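Local coordinates for cellulosome anchoring protein cohesin region (Clostridium thermocellum, PDB 4DH2), which serves as the type I cohesin module of a cellulosome anchoring protein, binding a type I dockerin through one face of its beta sandwich, at residues 11-16 and 148-153; 17-22 and 36-41; 50-55 and 136-141. All coordinates share one frame; numbering follows the deposited sequence. Where two conformers were deposited one is given.

Contact 1: residues 11-16 and 148-153; sequences ETADYI and PILAVL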
loop_
_atom_site.group_PDB
_atom_site.type_symbol
_atom_site.label_atom_id
_atom_site.label_comp_id
_atom_site.label_asym_id
_atom_site.label_seq_id
_atom_site.Cartn_x
_atom_site.Cartn_y
_atom_site.Cartn_z
ATOM N N GLU A 11 -6.709 1.555 -16.267
ATOM C CA GLU A 11 -5.774 0.651 -16.895
ATOM C C GLU A 11 -6.519 -0.582 -17.423
ATOM O O GLU A 11 -7.658 -0.819 -17.043
ATOM C CB GLU A 11 -4.731 0.246 -15.863
ATOM C CG GLU A 11 -3.554 -0.492 -16.421
ATOM C CD GLU A 11 -2.579 -0.895 -15.337
ATOM O OE1 GLU A 11 -2.634 -0.292 -14.228
ATOM O OE2 GLU A 11 -1.788 -1.828 -15.595
ATOM N N THR A 12 -5.836 -1.372 -18.254
ATOM C CA THR A 12 -6.418 -2.592 -18.813
ATOM C C THR A 12 -5.443 -3.739 -18.527
ATOM O O THR A 12 -4.244 -3.551 -18.670
ATOM C CB THR A 12 -6.657 -2.383 -20.313
ATOM O OG1 THR A 12 -7.550 -1.266 -20.503
ATOM C CG2 THR A 12 -7.246 -3.618 -20.984
ATOM N N ALA A 13 -5.937 -4.903 -18.101
ATOM C CA ALA A 13 -5.051 -6.023 -17.752
ATOM C C ALA A 13 -5.781 -7.345 -17.853
ATOM O O ALA A 13 -6.962 -7.373 -18.228
ATOM C CB ALA A 13 -4.520 -5.824 -16.338
ATOM N N ASP A 14 -5.099 -8.452 -17.519
ATOM C CA ASP A 14 -5.708 -9.748 -17.684
ATOM C C ASP A 14 -6.403 -10.247 -16.441
ATOM O O ASP A 14 -7.118 -11.240 -16.485
ATOM C CB ASP A 14 -4.640 -10.773 -18.079
ATOM C CG ASP A 14 -4.057 -10.504 -19.430
ATOM O OD1 ASP A 14 -4.631 -9.698 -20.182
ATOM O OD2 ASP A 14 -3.010 -11.088 -19.771
ATOM N N TYR A 15 -6.137 -9.585 -15.316
ATOM C CA TYR A 15 -6.638 -10.037 -14.018
ATOM C C TYR A 15 -7.198 -8.860 -13.231
ATOM O O TYR A 15 -6.806 -7.704 -13.419
ATOM C CB TYR A 15 -5.525 -10.658 -13.170
ATOM C CG TYR A 15 -4.725 -11.672 -13.957
ATOM C CD1 TYR A 15 -5.288 -12.868 -14.351
ATOM C CD2 TYR A 15 -3.438 -11.396 -14.331
ATOM C CE1 TYR A 15 -4.538 -13.784 -15.118
ATOM C CE2 TYR A 15 -2.693 -12.291 -15.064
ATOM C CZ TYR A 15 -3.238 -13.467 -15.456
ATOM O OH TYR A 15 -2.435 -14.333 -16.186
ATOM N N ILE A 16 -8.078 -9.183 -12.306
ATOM C CA ILE A 16 -8.745 -8.170 -11.537
ATOM C C ILE A 16 -9.140 -8.689 -10.146
ATOM O O ILE A 16 -9.312 -9.894 -9.936
ATOM C CB ILE A 16 -10.003 -7.702 -12.348
ATOM C CG1 ILE A 16 -10.604 -6.435 -11.778
ATOM C CG2 ILE A 16 -11.038 -8.829 -12.405
ATOM C CD1 ILE A 16 -11.201 -5.518 -12.885
ATOM N N PRO A 148 0.176 -7.012 -14.382
ATOM C CA PRO A 148 -0.704 -6.226 -13.524
ATOM C C PRO A 148 -1.973 -6.973 -13.191
ATOM O O PRO A 148 -2.489 -7.769 -13.987
ATOM C CB PRO A 148 -1.009 -4.969 -14.371
ATOM C CG PRO A 148 -0.670 -5.332 -15.760
ATOM C CD PRO A 148 0.425 -6.367 -15.681
ATOM N N ILE A 149 -2.480 -6.694 -11.995
ATOM C CA ILE A 149 -3.790 -7.134 -11.574
ATOM C C ILE A 149 -4.547 -5.840 -11.261
ATOM O O ILE A 149 -4.084 -5.045 -10.458
ATOM C CB ILE A 149 -3.698 -7.978 -10.282
ATOM C CG1 ILE A 149 -2.868 -9.282 -10.514
ATOM C CG2 ILE A 149 -5.074 -8.301 -9.795
ATOM C CD1 ILE A 149 -2.564 -10.034 -9.216
ATOM N N LEU A 150 -5.652 -5.573 -11.946
ATOM C CA LEU A 150 -6.410 -4.370 -11.642
ATOM C C LEU A 150 -7.157 -4.487 -10.324
ATOM O O LEU A 150 -7.652 -5.546 -9.972
ATOM C CB LEU A 150 -7.435 -4.111 -12.743
ATOM C CG LEU A 150 -6.829 -4.040 -14.128
ATOM C CD1 LEU A 150 -7.942 -3.862 -15.161
ATOM C CD2 LEU A 150 -5.849 -2.915 -14.209
ATOM N N ALA A 151 -7.313 -3.352 -9.649
ATOM C CA ALA A 151 -8.017 -3.333 -8.386
ATOM C C ALA A 151 -9.227 -2.413 -8.536
ATOM O O ALA A 151 -9.070 -1.229 -8.786
ATOM C CB ALA A 151 -7.114 -2.803 -7.288
ATOM N N VAL A 152 -10.419 -2.971 -8.422
ATOM C CA VAL A 152 -11.605 -2.143 -8.443
ATOM C C VAL A 152 -11.827 -1.627 -7.022
ATOM O O VAL A 152 -12.206 -2.389 -6.136
ATOM C CB VAL A 152 -12.833 -2.947 -8.864
ATOM C CG1 VAL A 152 -14.076 -2.006 -8.905
ATOM C CG2 VAL A 152 -12.597 -3.677 -10.194
ATOM N N LEU A 153 -11.597 -0.350 -6.824
ATOM C CA LEU A 153 -11.659 0.229 -5.489
ATOM C C LEU A 153 -13.063 0.731 -5.128
ATOM O O LEU A 153 -13.735 1.430 -5.893
ATOM C CB LEU A 153 -10.707 1.393 -5.433
ATOM C CG LEU A 153 -9.254 1.086 -5.829
ATOM C CD1 LEU A 153 -8.421 2.327 -5.790
ATOM C CD2 LEU A 153 -8.652 0.017 -4.924
HETATM O O HOH W 1 -2.364 -8.616 -16.611
#
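Leu150 and Ile16 are paired where the first and last strands of the cohesin jelly-roll sandwich run parallel. Their side chains share one face of the sheet and meet at a slant. Leu150 packs against the loop residues Glu11 to Ala13. Its CG meets Ala13 CB at 3.7 Å, CD2 meets Glu11 CB at 3.7 Å, and CD1 reaches the carbonyl oxygen of Glu11. With CG anti to the carbonyl carbon (chi1 -55°), CG faces Ala13 CB and the two methyls reach Glu11. Glu11 was modelled in two conformers. In the one given it is stretched out, and it and Leu150 cross obliquely. Its end passes on to Pro148, crossing the proline side chain at about a right angle, with OE2 beside CB and CG. Ala13 CB also touches the proline, at CG (3.9 Å). The side-chain contacts of Glu11 and Ala13 with Leu150 are apolar and lie near the protein surface.

Ile16 turns its CG1 branch along the strand toward Val152. CD1 meets Val152 CG2 at 3.5 Å and Leu150 CB at 4.0 Å. Across the two segments Leu150 N donates to Tyr15 O (2.8 Å). Tyr15 and Ile149 go to the other face, where Tyr15 CB packs on Ile149 CG1. The edge of the Tyr15 ring comes near the carbonyl oxygen of Pro148, while Asp14 CB covers one ring face. The polar ends of Asp14 and Tyr15 both turn to Lys147, the former in a salt bridge and the latter in a hydrogen bond. A water bridges the two segments: it accepts from Asp14 N at 2.9 Å and donates to Pro148 O at 2.8 Å.

Contact 2: residues 17-22 and 36-41; sequences LDVLVE and LKFENV
A beta hairpin of the cohesin sandwich joins strand 15-27 to strand 31-39, and this contact is the part of it away from the turn. The strands run antiparallel, and the axes of residues 17-21 and 36-39 come within 4.7 Å. Asp18 with Glu39 and Leu20 with Lys37 are hydrogen-bonded pairs. Val19 with Phe38 and Val21 with Leu36 are non-hydrogen-bonded pairs. Asp18 N donates to Glu39 O and Glu39 N returns a bond to Asp18 O; Leu20 and Lys37 exchange the same two bonds.

One face is apolar. Val19 and Phe38 point the same way, and Val19 CG2 rests by ring atom CD1 of Phe38 at 3.9 Å. Val21 and Leu36 also lie alongside each other, both valine methyls meeting Leu36 CD2. The Phe38 ring stacks on Phe110 and meets Phe49 edge-to-face.

The other face is mixed and carries Asp18, Leu20, Lys37 and Glu39; Asn40 follows at its end. Asn40 ND2 gives Asp18 OD2 a bond of 2.9 Å. It approaches the anti side of that oxygen, 30° out of the carboxylate plane, and the two flat groups are turned 70° apart. Glu39, in the conformer given, is extended and crosses Leu20 at about a right angle, leaving Leu20 CD1 3.6 Å from Glu39 CD. Lys37 bends at its third torsion (chi3 70°), which brings NZ to OE2 of this Glu39 conformer in a salt bridge of 2.7 Å. Glu22, bent at chi2, places OE2 3.3 Å from Lys37 CD, beside the aliphatic chain. A water donates to both Glu22 OE2 and Glu39 OE2. An apolar face turned to the interior and a mostly polar outer one make the two-sided pattern of a strand pair in a beta sandwich.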
loop_
_atom_site.group_PDB
_atom_site.type_symbol
_atom_site.label_atom_id
_atom_site.label_comp_id
_atom_site.label_asym_id
_atom_site.label_seq_id
_atom_site.Cartn_x
_atom_site.Cartn_y
_atom_site.Cartn_z
ATOM N N LEU A 17 -9.228 -7.765 -9.188
ATOM C CA LEU A 17 -9.845 -8.021 -7.886
ATOM C C LEU A 17 -10.578 -6.765 -7.436
ATOM O O LEU A 17 -10.536 -5.707 -8.087
ATOM C CB LEU A 17 -8.818 -8.450 -6.831
ATOM C CG LEU A 17 -7.663 -7.468 -6.612
ATOM C CD1 LEU A 17 -8.030 -6.382 -5.690
ATOM C CD2 LEU A 17 -6.448 -8.247 -6.090
ATOM N N ASP A 18 -11.274 -6.907 -6.320
ATOM C CA ASP A 18 -11.997 -5.804 -5.722
ATOM C C ASP A 18 -11.383 -5.495 -4.361
ATOM O O ASP A 18 -11.048 -6.421 -3.613
ATOM C CB ASP A 18 -13.468 -6.172 -5.513
ATOM C CG ASP A 18 -14.209 -6.337 -6.825
ATOM O OD1 ASP A 18 -14.678 -5.342 -7.362
ATOM O OD2 ASP A 18 -14.313 -7.462 -7.296
ATOM N N VAL A 19 -11.255 -4.202 -4.073
ATOM C CA VAL A 19 -10.765 -3.738 -2.788
ATOM C C VAL A 19 -11.896 -2.935 -2.130
ATOM O O VAL A 19 -12.394 -1.979 -2.728
ATOM C CB VAL A 19 -9.528 -2.852 -2.958
ATOM C CG1 VAL A 19 -9.019 -2.388 -1.634
ATOM C CG2 VAL A 19 -8.447 -3.600 -3.714
ATOM N N LEU A 20 -12.275 -3.311 -0.904
ATOM C CA LEU A 20 -13.412 -2.677 -0.215
ATOM C C LEU A 20 -13.040 -2.153 1.157
ATOM O O LEU A 20 -12.296 -2.800 1.890
ATOM C CB LEU A 20 -14.533 -3.698 -0.040
ATOM C CG LEU A 20 -15.034 -4.439 -1.279
ATOM C CD1 LEU A 20 -14.250 -5.709 -1.496
ATOM C CD2 LEU A 20 -16.513 -4.762 -1.145
ATOM N N VAL A 21 -13.531 -0.963 1.482
ATOM C CA VAL A 21 -13.487 -0.499 2.860
ATOM C C VAL A 21 -14.804 -0.938 3.483
ATOM O O VAL A 21 -15.864 -0.545 3.011
ATOM C CB VAL A 21 -13.362 1.014 2.931
ATOM C CG1 VAL A 21 -13.412 1.482 4.404
ATOM C CG2 VAL A 21 -12.090 1.479 2.268
ATOM N N GLU A 22 -14.750 -1.767 4.516
ATOM C CA GLU A 22 -15.966 -2.261 5.136
ATOM C C GLU A 22 -16.519 -1.226 6.125
ATOM O O GLU A 22 -15.882 -0.904 7.113
ATOM C CB GLU A 22 -15.712 -3.585 5.834
ATOM C CG GLU A 22 -15.280 -4.701 4.872
ATOM C CD GLU A 22 -16.290 -4.955 3.749
ATOM O OE1 GLU A 22 -17.506 -4.708 3.945
ATOM O OE2 GLU A 22 -15.867 -5.397 2.658
ATOM N N LEU A 36 -10.460 -3.861 6.009
ATOM C CA LEU A 36 -10.270 -3.604 4.585
ATOM C C LEU A 36 -10.104 -4.977 3.931
ATOM O O LEU A 36 -9.348 -5.810 4.426
ATOM C CB LEU A 36 -9.012 -2.746 4.376
ATOM C CG LEU A 36 -8.927 -1.513 5.265
ATOM C CD1 LEU A 36 -7.597 -0.813 5.066
ATOM C CD2 LEU A 36 -10.057 -0.544 4.994
ATOM N N LYS A 37 -10.825 -5.211 2.837
ATOM C CA LYS A 37 -10.958 -6.539 2.269
ATOM C C LYS A 37 -10.570 -6.559 0.812
ATOM O O LYS A 37 -10.674 -5.553 0.134
ATOM C CB LYS A 37 -12.412 -7.023 2.340
ATOM C CG LYS A 37 -12.847 -7.540 3.698
ATOM C CD LYS A 37 -14.242 -8.153 3.608
ATOM C CE LYS A 37 -14.227 -9.456 2.818
ATOM N NZ LYS A 37 -15.511 -9.739 2.099
ATOM N N PHE A 38 -10.102 -7.719 0.375
ATOM C CA PHE A 38 -9.972 -8.056 -1.022
ATOM C C PHE A 38 -11.020 -9.107 -1.313
ATOM O O PHE A 38 -11.193 -10.063 -0.535
ATOM C CB PHE A 38 -8.626 -8.727 -1.333
ATOM C CG PHE A 38 -7.425 -7.843 -1.212
ATOM C CD1 PHE A 38 -7.535 -6.449 -1.198
ATOM C CD2 PHE A 38 -6.156 -8.422 -1.171
ATOM C CE1 PHE A 38 -6.413 -5.666 -1.086
ATOM C CE2 PHE A 38 -5.022 -7.631 -1.077
ATOM C CZ PHE A 38 -5.159 -6.252 -1.034
ATOM N N GLU A 39 -11.714 -8.945 -2.435
ATOM C CA GLU A 39 -12.643 -9.952 -2.924
ATOM C C GLU A 39 -12.312 -10.279 -4.371
ATOM O O GLU A 39 -11.780 -9.432 -5.094
ATOM C CB GLU A 39 -14.089 -9.448 -2.817
ATOM C CG GLU A 39 -14.615 -9.315 -1.387
ATOM C CD GLU A 39 -16.044 -8.777 -1.318
ATOM O OE1 GLU A 39 -16.621 -8.423 -2.372
ATOM O OE2 GLU A 39 -16.587 -8.700 -0.199
ATOM N N ASN A 40 -12.628 -11.501 -4.781
ATOM C CA ASN A 40 -12.327 -11.968 -6.131
ATOM C C ASN A 40 -10.828 -11.918 -6.432
ATOM O O ASN A 40 -10.411 -11.534 -7.522
ATOM C CB ASN A 40 -13.115 -11.145 -7.133
ATOM C CG ASN A 40 -14.603 -11.245 -6.879
ATOM O OD1 ASN A 40 -15.127 -12.354 -6.768
ATOM N ND2 ASN A 40 -15.264 -10.112 -6.709
ATOM N N VAL A 41 -10.029 -12.297 -5.449
ATOM C CA VAL A 41 -8.591 -12.398 -5.642
ATOM C C VAL A 41 -8.286 -13.467 -6.699
ATOM O O VAL A 41 -8.791 -14.582 -6.606
ATOM C CB VAL A 41 -7.885 -12.744 -4.319
ATOM C CG1 VAL A 41 -6.385 -12.972 -4.545
ATOM C CG2 VAL A 41 -8.139 -11.638 -3.276
HETATM O O HOH W 2 -17.904 -6.982 1.346
#

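Contact 3: residues 50-55 and 136-141; sequences NLSLYY and FGESNF
Asn50 and Asn140 form an antiparallel hydrogen-bonded pair. Each backbone N donates to the other's carbonyl oxygen at 2.8 Å. Ser52 N donates to Glu138 O at 3.0 Å. Gly137 N then bonds to Ser52 O, but comes from above the carbonyl plane, 53° out of it. The change of approach goes with a shift of register by one residue between Leu51 and Leu53: a beta bulge.

Among the side-chain polar contacts, Glu138 folds back over strand 48-54. Its CG lies between the backbone N and the carbonyl carbon (chi1 61°), and the chain bends again at chi2. This sets OE1 2.8 Å from Ser52 OG. Ser52 OG is also hydrogen-bonded to Glu88 OE2. A water links Asn50 OD1 (2.8 Å), to which it donates, with Asn140 ND2 (2.9 Å), from which it accepts. Asn50 ND2 bonds to Phe91 O and to Leu64 O of the dockerin chain. Ile18 of that chain packs on Asn50 and Asn140, and its His66 on Ser52. This face of the cohesin sandwich is thus part of the dockerin-binding surface.

The apolar contacts of Leu51 are on the opposite face, toward the interior. Leu51 CD1 touches Ser139 CB at 3.7 Å and Phe136 CD1 at 3.8 Å, crossing the phenylalanine at a slant.

The Tyr54 ring passes close to Gly137, with its CE2 3.7 Å from Gly137 CA.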
loop_
_atom_site.group_PDB
_atom_site.type_symbol
_atom_site.label_atom_id
_atom_site.label_comp_id
_atom_site.label_asym_id
_atom_site.label_seq_id
_atom_site.Cartn_x
_atom_site.Cartn_y
_atom_site.Cartn_z
ATOM N N ASN A 50 0.658 -2.233 -3.516
ATOM C CA ASN A 50 0.973 -0.977 -2.863
ATOM C C ASN A 50 -0.303 -0.169 -3.041
ATOM O O ASN A 50 -0.775 0.020 -4.182
ATOM C CB ASN A 50 2.193 -0.416 -3.585
ATOM C CG ASN A 50 2.734 0.905 -3.046
ATOM O OD1 ASN A 50 3.319 1.641 -3.832
ATOM N ND2 ASN A 50 2.597 1.199 -1.749
ATOM N N LEU A 51 -0.877 0.261 -1.913
ATOM C CA LEU A 51 -2.217 0.858 -1.891
ATOM C C LEU A 51 -2.200 2.000 -0.867
ATOM O O LEU A 51 -1.585 1.836 0.197
ATOM C CB LEU A 51 -3.209 -0.241 -1.458
ATOM C CG LEU A 51 -4.679 0.070 -1.235
ATOM C CD1 LEU A 51 -5.229 0.684 -2.465
ATOM C CD2 LEU A 51 -5.367 -1.235 -0.960
ATOM N N SER A 52 -2.847 3.127 -1.183
ATOM C CA SER A 52 -3.015 4.257 -0.237
ATOM C C SER A 52 -4.488 4.483 0.061
ATOM O O SER A 52 -5.353 4.394 -0.861
ATOM C CB SER A 52 -2.505 5.579 -0.862
ATOM O OG SER A 52 -1.104 5.557 -1.006
ATOM N N LEU A 53 -4.753 4.845 1.311
ATOM C CA LEU A 53 -6.071 5.309 1.748
ATOM C C LEU A 53 -5.932 6.671 2.378
ATOM O O LEU A 53 -4.887 6.991 2.961
ATOM C CB LEU A 53 -6.608 4.372 2.837
ATOM C CG LEU A 53 -6.910 2.927 2.512
ATOM C CD1 LEU A 53 -7.465 2.269 3.771
ATOM C CD2 LEU A 53 -7.888 2.823 1.384
ATOM N N TYR A 54 -6.998 7.468 2.315
ATOM C CA TYR A 54 -7.009 8.742 2.999
ATOM C C TYR A 54 -8.175 8.762 3.962
ATOM O O TYR A 54 -9.206 8.140 3.698
ATOM C CB TYR A 54 -7.224 9.861 2.023
ATOM C CG TYR A 54 -6.089 10.024 1.071
ATOM C CD1 TYR A 54 -4.981 10.767 1.423
ATOM C CD2 TYR A 54 -6.112 9.392 -0.161
ATOM C CE1 TYR A 54 -3.929 10.928 0.548
ATOM C CE2 TYR A 54 -5.070 9.556 -1.048
ATOM C CZ TYR A 54 -3.983 10.320 -0.675
ATOM O OH TYR A 54 -2.929 10.484 -1.550
ATOM N N TYR A 55 -7.978 9.481 5.054
ATOM C CA TYR A 55 -9.016 9.726 6.056
ATOM C C TYR A 55 -9.054 11.199 6.421
ATOM O O TYR A 55 -8.114 11.951 6.144
ATOM C CB TYR A 55 -8.744 8.876 7.303
ATOM C CG TYR A 55 -7.401 9.138 7.975
ATOM C CD1 TYR A 55 -7.307 10.007 9.038
ATOM C CD2 TYR A 55 -6.222 8.512 7.537
ATOM C CE1 TYR A 55 -6.108 10.262 9.654
ATOM C CE2 TYR A 55 -4.992 8.774 8.159
ATOM C CZ TYR A 55 -4.945 9.662 9.210
ATOM O OH TYR A 55 -3.759 9.949 9.867
ATOM N N PHE A 136 -9.402 6.438 -1.542
ATOM C CA PHE A 136 -8.184 5.782 -2.009
ATOM C C PHE A 136 -7.317 6.699 -2.787
ATOM O O PHE A 136 -7.804 7.615 -3.437
ATOM C CB PHE A 136 -8.531 4.669 -2.955
ATOM C CG PHE A 136 -9.155 3.531 -2.306
ATOM C CD1 PHE A 136 -8.397 2.603 -1.642
ATOM C CD2 PHE A 136 -10.523 3.365 -2.347
ATOM C CE1 PHE A 136 -8.978 1.545 -1.022
ATOM C CE2 PHE A 136 -11.097 2.303 -1.717
ATOM C CZ PHE A 136 -10.343 1.395 -1.073
ATOM N N GLY A 137 -6.025 6.408 -2.764
ATOM C CA GLY A 137 -5.111 6.982 -3.722
ATOM C C GLY A 137 -4.660 5.953 -4.750
ATOM O O GLY A 137 -5.417 5.096 -5.247
ATOM N N GLU A 138 -3.388 6.036 -5.039
ATOM C CA GLU A 138 -2.737 5.060 -5.910
ATOM C C GLU A 138 -2.883 3.611 -5.394
ATOM O O GLU A 138 -2.961 3.320 -4.205
ATOM C CB GLU A 138 -1.257 5.416 -6.102
ATOM C CG GLU A 138 -0.436 5.426 -4.819
ATOM C CD GLU A 138 -0.175 4.033 -4.286
ATOM O OE1 GLU A 138 -0.179 3.874 -3.045
ATOM O OE2 GLU A 138 0.037 3.104 -5.108
ATOM N N SER A 139 -2.960 2.708 -6.347
ATOM C CA SER A 139 -3.192 1.329 -6.089
ATOM C C SER A 139 -2.503 0.594 -7.222
ATOM O O SER A 139 -2.815 0.808 -8.393
ATOM C CB SER A 139 -4.690 1.054 -6.131
ATOM O OG SER A 139 -4.969 -0.315 -6.196
ATOM N N ASN A 140 -1.591 -0.293 -6.855
ATOM C CA ASN A 140 -0.824 -1.066 -7.817
ATOM C C ASN A 140 -0.700 -2.500 -7.297
ATOM O O ASN A 140 -0.286 -2.695 -6.149
ATOM C CB ASN A 140 0.586 -0.510 -7.950
ATOM C CG ASN A 140 0.646 0.754 -8.752
ATOM O OD1 ASN A 140 0.142 0.818 -9.883
ATOM N ND2 ASN A 140 1.288 1.775 -8.190
ATOM N N PHE A 141 -1.076 -3.481 -8.120
ATOM C CA PHE A 141 -0.978 -4.897 -7.747
ATOM C C PHE A 141 -0.326 -5.646 -8.898
ATOM O O PHE A 141 -0.546 -5.311 -10.057
ATOM C CB PHE A 141 -2.358 -5.533 -7.570
ATOM C CG PHE A 141 -3.135 -5.068 -6.372
ATOM C CD1 PHE A 141 -3.478 -5.948 -5.366
ATOM C CD2 PHE A 141 -3.573 -3.765 -6.283
ATOM C CE1 PHE A 141 -4.188 -5.537 -4.286
ATOM C CE2 PHE A 141 -4.321 -3.358 -5.199
ATOM C CZ PHE A 141 -4.615 -4.228 -4.204
HETATM O O HOH W 3 3.611 1.112 -6.525
#

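From the N terminus, residues 11-16 enter strand 15-27, which continues directly into contact 2. That contact closes the short hairpin loop to residues 36-41. The chain then goes on to strand 48-54, and contact 3 closes a longer loop when strand 129-142 returns beside it. Contact 1 closes the widest loop, bringing the last strand to the first. Contacts 2 and 3 are in series, and both nest inside contact 1; none cross. Strand 149-161 lies between strands 15-27 and 129-142, so it bridges the three sites. Leu17 bonds to Leu150 and Val152, and Phe141 to Ile149. In the interior, Phe38 of contact 2 packs against Phe141 of contact 3.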